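Long-range contact in beta-fructofuranosidase (Bifidobacterium adolescentis, PDB 6NOB), which probably hydrolyses terminal beta-fructofuranoside residues from sugars such as sucrose, as a glycoside hydrolase of family 32: residues A[309-314]-A[364-369]. Numbering follows the deposited sequence.
Sequences PGISTQ and ADFGHQ
Gly367 N reaches Ser312 O at 3.0 Å, so that pairing between two parallel strands continues past Asp365, where the backbone of segment 364-369 already turns; the donor lies in the carbonyl plane and on a lone pair, with an N-H...O angle of 161°. The setting is a parallel edge pair in a blade-like mixed sheet of the family 32 beta-propeller, where the two-residue strand 311-312 lies along the end of strand 357-365, itself antiparallel to strand 337-347. The parallel register rests on two bonds around Ile311, Ala364 N to Gly310 O (2.8 Å) and Ser312 N to Ala364 O (3.0 Å). A side chain at Gly367 would collide with Gln314 O, so close passage here requires glycine. On the face shared by Ile311 and Ala364, the Ile311 methyl CG2, anti to the backbone N, lies 3.7 Å from Phe366 CD1; the Phe366 ring also packs edge-to-face with Phe299. The face of Ser312 and Asp365 carries the polar groups. Asp365 OD2 takes His368 ND1 at 3.0 Å from the syn side, 30° out of the carboxylate plane but close to the imidazole plane, and also bonds Tyr408 OH. With NE2 bonded to Thr316 OG1, the imidazole is gripped at both nitrogens, which fixes its rotation. A leucine in place of His368 would probably leave Asp365 OD2 with Tyr408 but without its imidazole partner, and Thr316 OG1 without its ring nitrogen. A water bridges Asp365 OD1 and the carbonyl O of Gln314, donating to both. Between the two ring nitrogens, His368 CE1 sits 3.3 Å from Gln314 O, the same carbonyl oxygen that receives the water at 2.9 Å.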
ATOM      1  N   PRO A 309      30.746  -4.422  -0.415  1.00 49.63           N
ATOM      2  CA  PRO A 309      29.399  -4.625  -0.959  1.00 46.46           C
ATOM      3  C   PRO A 309      28.430  -5.082   0.119  1.00 49.25           C
ATOM      4  O   PRO A 309      28.814  -5.615   1.162  1.00 52.35           O
ATOM      5  CB  PRO A 309      29.597  -5.714  -2.022  1.00 42.48           C
ATOM      6  CG  PRO A 309      31.064  -5.712  -2.314  1.00 50.09           C
ATOM      7  CD  PRO A 309      31.731  -5.326  -1.030  1.00 50.38           C
ATOM      8  N   GLY A 310      27.145  -4.864  -0.156  1.00 47.08           N
ATOM      9  CA  GLY A 310      26.092  -5.183   0.782  1.00 37.46           C
ATOM     10  C   GLY A 310      25.754  -4.083   1.764  1.00 41.38           C
ATOM     11  O   GLY A 310      24.874  -4.282   2.613  1.00 43.88           O
ATOM     12  N   ILE A 311      26.420  -2.932   1.679  1.00 39.68           N
ATOM     13  CA  ILE A 311      26.213  -1.826   2.606  1.00 40.64           C
ATOM     14  C   ILE A 311      25.985  -0.555   1.803  1.00 43.79           C
ATOM     15  O   ILE A 311      26.786  -0.219   0.925  1.00 50.66           O
ATOM     16  CB  ILE A 311      27.411  -1.650   3.560  1.00 44.23           C
ATOM     17  CG1 ILE A 311      27.596  -2.898   4.425  1.00 40.17           C
ATOM     18  CG2 ILE A 311      27.231  -0.410   4.421  1.00 47.63           C
ATOM     19  CD1 ILE A 311      29.013  -3.093   4.901  1.00 47.48           C
ATOM     20  N   SER A 312      24.897   0.146   2.099  1.00 45.72           N
ATOM     21  CA  SER A 312      24.636   1.460   1.533  1.00 44.46           C
ATOM     22  C   SER A 312      25.025   2.507   2.568  1.00 47.34           C
ATOM     23  O   SER A 312      24.643   2.400   3.739  1.00 50.51           O
ATOM     24  CB  SER A 312      23.166   1.604   1.132  1.00 42.94           C
ATOM     25  OG  SER A 312      22.755   2.959   1.129  1.00 44.13           O
ATOM     26  N   THR A 313      25.794   3.510   2.140  1.00 50.56           N
ATOM     27  CA  THR A 313      26.412   4.449   3.064  1.00 46.60           C
ATOM     28  C   THR A 313      25.874   5.871   2.974  1.00 48.81           C
ATOM     29  O   THR A 313      26.251   6.699   3.810  1.00 51.64           O
ATOM     30  CB  THR A 313      27.934   4.491   2.853  1.00 42.48           C
ATOM     31  OG1 THR A 313      28.224   4.877   1.504  1.00 44.91           O
ATOM     32  CG2 THR A 313      28.559   3.131   3.138  1.00 37.99           C
ATOM     33  N   GLN A 314      25.024   6.188   1.997  1.00 46.73           N
ATOM     34  CA  GLN A 314      24.537   7.558   1.883  1.00 46.66           C
ATOM     35  C   GLN A 314      23.680   7.913   3.093  1.00 45.58           C
ATOM     36  O   GLN A 314      22.764   7.173   3.463  1.00 41.37           O
ATOM     37  CB  GLN A 314      23.743   7.766   0.595  1.00 45.28           C
ATOM     38  CG  GLN A 314      23.679   9.243   0.193  1.00 55.15           C
ATOM     39  CD  GLN A 314      22.587   9.557  -0.812  1.00 65.92           C
ATOM     40  OE1 GLN A 314      22.368   8.815  -1.770  1.00 67.84           O
ATOM     41  NE2 GLN A 314      21.890  10.669  -0.595  1.00 68.35           N
ATOM     42  N   ALA A 364      22.433  -3.834   3.972  1.00 36.44           N
ATOM     43  CA  ALA A 364      22.296  -3.157   5.253  1.00 39.37           C
ATOM     44  C   ALA A 364      22.511  -1.670   5.022  1.00 40.51           C
ATOM     45  O   ALA A 364      23.455  -1.280   4.327  1.00 44.87           O
ATOM     46  CB  ALA A 364      23.293  -3.693   6.288  1.00 29.31           C
ATOM     47  N   ASP A 365      21.634  -0.842   5.587  1.00 36.15           N
ATOM     48  CA  ASP A 365      21.673   0.604   5.371  1.00 36.74           C
ATOM     49  C   ASP A 365      22.395   1.245   6.552  1.00 40.18           C
ATOM     50  O   ASP A 365      21.775   1.657   7.533  1.00 39.50           O
ATOM     51  CB  ASP A 365      20.266   1.166   5.199  1.00 39.93           C
ATOM     52  CG  ASP A 365      20.263   2.569   4.612  1.00 42.60           C
ATOM     53  OD1 ASP A 365      21.306   3.255   4.682  1.00 41.10           O
ATOM     54  OD2 ASP A 365      19.211   2.993   4.088  1.00 38.92           O
ATOM     55  N   PHE A 366      23.722   1.339   6.451  1.00 41.33           N
ATOM     56  CA  PHE A 366      24.492   1.999   7.498  1.00 43.74           C
ATOM     57  C   PHE A 366      24.420   3.514   7.399  1.00 46.22           C
ATOM     58  O   PHE A 366      24.632   4.197   8.407  1.00 49.44           O
ATOM     59  CB  PHE A 366      25.950   1.539   7.464  1.00 38.83           C
ATOM     60  CG  PHE A 366      26.225   0.371   8.362  1.00 44.10           C
ATOM     61  CD1 PHE A 366      26.000  -0.925   7.923  1.00 42.67           C
ATOM     62  CD2 PHE A 366      26.684   0.567   9.656  1.00 43.96           C
ATOM     63  CE1 PHE A 366      26.241  -2.005   8.753  1.00 40.90           C
ATOM     64  CE2 PHE A 366      26.927  -0.506  10.491  1.00 40.98           C
ATOM     65  CZ  PHE A 366      26.706  -1.794  10.039  1.00 45.30           C
ATOM     66  N   GLY A 367      24.122   4.056   6.216  1.00 45.24           N
ATOM     67  CA  GLY A 367      23.863   5.480   6.118  1.00 46.04           C
ATOM     68  C   GLY A 367      22.675   5.910   6.953  1.00 49.22           C
ATOM     69  O   GLY A 367      22.624   7.047   7.429  1.00 52.37           O
ATOM     70  N   HIS A 368      21.717   5.012   7.155  1.00 47.31           N
ATOM     71  CA  HIS A 368      20.534   5.270   7.967  1.00 43.26           C
ATOM     72  C   HIS A 368      20.433   4.262   9.106  1.00 42.85           C
ATOM     73  O   HIS A 368      19.357   3.746   9.414  1.00 34.80           O
ATOM     74  CB  HIS A 368      19.275   5.252   7.105  1.00 39.81           C
ATOM     75  CG  HIS A 368      19.293   6.261   6.001  1.00 45.38           C
ATOM     76  ND1 HIS A 368      19.495   5.917   4.680  1.00 42.13           N
ATOM     77  CD2 HIS A 368      19.152   7.608   6.022  1.00 43.14           C
ATOM     78  CE1 HIS A 368      19.470   7.008   3.936  1.00 45.06           C
ATOM     79  NE2 HIS A 368      19.263   8.047   4.725  1.00 46.64           N
ATOM     80  N   GLN A 369      21.564   3.982   9.756  1.00 48.58           N
ATOM     81  CA  GLN A 369      21.592   2.965  10.799  1.00 47.29           C
ATOM     82  C   GLN A 369      20.819   3.368  12.046  1.00 43.34           C
ATOM     83  O   GLN A 369      20.515   2.497  12.869  1.00 40.27           O
ATOM     84  CB  GLN A 369      23.038   2.634  11.164  1.00 44.61           C
ATOM     85  CG  GLN A 369      23.723   3.665  12.023  1.00 56.33           C
ATOM     86  CD  GLN A 369      24.965   3.110  12.684  1.00 65.30           C
ATOM     87  OE1 GLN A 369      26.089   3.437  12.297  1.00 69.93           O
ATOM     88  NE2 GLN A 369      24.770   2.258  13.684  1.00 62.15           N
TER
HETATM   89  O   HOH W   1      21.774   4.651   2.557  1.00 39.63           O